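Local coordinates for vacuolar protein sorting-associated protein 54 (Mus musculus, PDB 3N1E) that probably acts, as a subunit of the GARP tethering complex, in retrograde transport from early and late endosomes to the trans-Golgi network, at residues A47-P52 and V112-A117. Residues are numbered along the deposited sequence; the frame is centred on the assembly and turned at random.
Sequences APVPSP and VTADVA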
loop_
_atom_site.group_PDB
_atom_site.type_symbol
_atom_site.label_atom_id
_atom_site.label_comp_id
_atom_site.label_asym_id
_atom_site.label_seq_id
_atom_site.Cartn_x
_atom_site.Cartn_y
_atom_site.Cartn_z
ATOM N N ALA A 47 15.184 16.115 -6.930
ATOM C CA ALA A 47 14.565 16.041 -8.238
ATOM C C ALA A 47 15.412 15.146 -9.144
ATOM O O ALA A 47 16.619 15.036 -8.936
ATOM C CB ALA A 47 14.435 17.447 -8.813
ATOM N N PRO A 48 14.799 14.546 -10.176
ATOM C CA PRO A 48 13.401 14.739 -10.581
ATOM C C PRO A 48 12.416 13.821 -9.859
ATOM O O PRO A 48 12.829 12.859 -9.220
ATOM C CB PRO A 48 13.435 14.388 -12.068
ATOM C CG PRO A 48 14.455 13.278 -12.124
ATOM C CD PRO A 48 15.518 13.656 -11.115
ATOM N N VAL A 49 11.131 14.163 -9.961
ATOM C CA VAL A 49 10.032 13.405 -9.356
ATOM C C VAL A 49 9.175 12.907 -10.527
ATOM O O VAL A 49 8.862 13.689 -11.433
ATOM C CB VAL A 49 9.185 14.282 -8.413
ATOM C CG1 VAL A 49 7.826 13.624 -8.054
ATOM C CG2 VAL A 49 9.959 14.588 -7.132
ATOM N N PRO A 50 8.774 11.619 -10.496
ATOM C CA PRO A 50 9.028 10.689 -9.384
ATOM C C PRO A 50 10.479 10.207 -9.276
ATOM O O PRO A 50 11.111 9.972 -10.301
ATOM C CB PRO A 50 8.119 9.504 -9.690
ATOM C CG PRO A 50 7.963 9.546 -11.226
ATOM C CD PRO A 50 7.957 11.010 -11.574
ATOM N N SER A 51 10.980 10.098 -8.050
ATOM C CA SER A 51 12.325 9.585 -7.792
ATOM C C SER A 51 12.412 8.103 -8.212
ATOM O O SER A 51 11.390 7.406 -8.305
ATOM C CB SER A 51 12.627 9.705 -6.295
ATOM O OG SER A 51 11.677 8.928 -5.563
ATOM N N PRO A 52 13.631 7.600 -8.438
ATOM C CA PRO A 52 13.736 6.160 -8.734
ATOM C C PRO A 52 13.077 5.272 -7.661
ATOM O O PRO A 52 12.412 4.267 -8.020
ATOM C CB PRO A 52 15.256 5.931 -8.789
ATOM C CG PRO A 52 15.801 7.262 -9.230
ATOM C CD PRO A 52 14.931 8.300 -8.572
ATOM N N VAL A 112 9.236 16.017 -1.317
ATOM C CA VAL A 112 8.580 14.847 -0.768
ATOM C C VAL A 112 7.072 14.896 -1.077
ATOM O O VAL A 112 6.495 13.903 -1.492
ATOM C CB VAL A 112 8.840 14.732 0.726
ATOM C CG1 VAL A 112 8.064 13.550 1.301
ATOM C CG2 VAL A 112 10.345 14.564 0.967
ATOM N N THR A 113 6.459 16.064 -0.880
ATOM C CA THR A 113 5.022 16.245 -1.204
ATOM C C THR A 113 4.740 15.815 -2.651
ATOM O O THR A 113 3.737 15.150 -2.934
ATOM C CB THR A 113 4.588 17.665 -0.937
ATOM O OG1 THR A 113 4.742 17.890 0.481
ATOM C CG2 THR A 113 3.094 17.886 -1.333
ATOM N N ALA A 114 5.657 16.182 -3.543
ATOM C CA ALA A 114 5.536 15.842 -4.969
ATOM C C ALA A 114 5.658 14.314 -5.210
ATOM O O ALA A 114 4.877 13.706 -5.963
ATOM C CB ALA A 114 6.623 16.595 -5.766
ATOM N N ASP A 115 6.661 13.710 -4.585
ATOM C CA ASP A 115 6.878 12.254 -4.734
ATOM C C ASP A 115 5.653 11.516 -4.166
ATOM O O ASP A 115 5.156 10.563 -4.761
ATOM C CB ASP A 115 8.187 11.867 -4.024
ATOM C CG ASP A 115 9.205 11.166 -4.939
ATOM O OD1 ASP A 115 8.929 10.905 -6.132
ATOM O OD2 ASP A 115 10.315 10.876 -4.413
ATOM N N VAL A 116 5.145 11.986 -3.036
ATOM C CA VAL A 116 3.958 11.378 -2.432
ATOM C C VAL A 116 2.737 11.569 -3.324
ATOM O O VAL A 116 1.922 10.661 -3.439
ATOM C CB VAL A 116 3.722 11.938 -1.020
ATOM C CG1 VAL A 116 2.332 11.571 -0.499
ATOM C CG2 VAL A 116 4.837 11.414 -0.112
ATOM N N ALA A 117 2.626 12.716 -3.981
ATOM C CA ALA A 117 1.525 12.897 -4.958
ATOM C C ALA A 117 1.581 11.881 -6.101
ATOM O O ALA A 117 0.538 11.422 -6.575
ATOM C CB ALA A 117 1.510 14.304 -5.512
#
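Asp115, on helix 107-124, reaches across to the N-cap residue of helix 52-68, Ser51, and grips it with both carboxylate oxygens. The contact thus ties the loop between helices 17-40 and 52-68 to a later helix of this all-helical C-terminal domain of Vps54. The backbone N of Ser51 donates to Asp115 OD1 at 2.9 Å. This bond is nearly straight, at 164°, and uses the syn lone pair. The hydroxyl is the second donor: Ser51 OG lies 2.6 Å from Asp115 OD2. It also meets the carboxylate on its syn side, but 20° out of the plane. Two bonds from one residue should limit rotation of the carboxylate.

Van der Waals contacts flank this pair. Pro50 CA packs closely, at 3.3 Å, against Asp115 OD1, the oxygen that accepts the Ser51 N-H. The CB of Val49 points toward helix 107-124, and Val49 CG1 packs on Ala114 CB at 3.9 Å. That branch is anti to the backbone N, which also brings Val49 CG1 to 3.6 Å from the carbonyl oxygen of Ala114.

Further out, Tyr43 OH hydrogen-bonds to OD2 of the buried Asp115, giving that oxygen a second partner. Arg55 NH1 bonds to the carbonyl oxygen of Pro50. The peptide bonds before Pro48 and Pro50 are both cis and bend the loop. Ser51 OG stands between its backbone N and carbonyl carbon (chi1 61°), where it donates to Asp115 OD2 and accepts from Phe54 N.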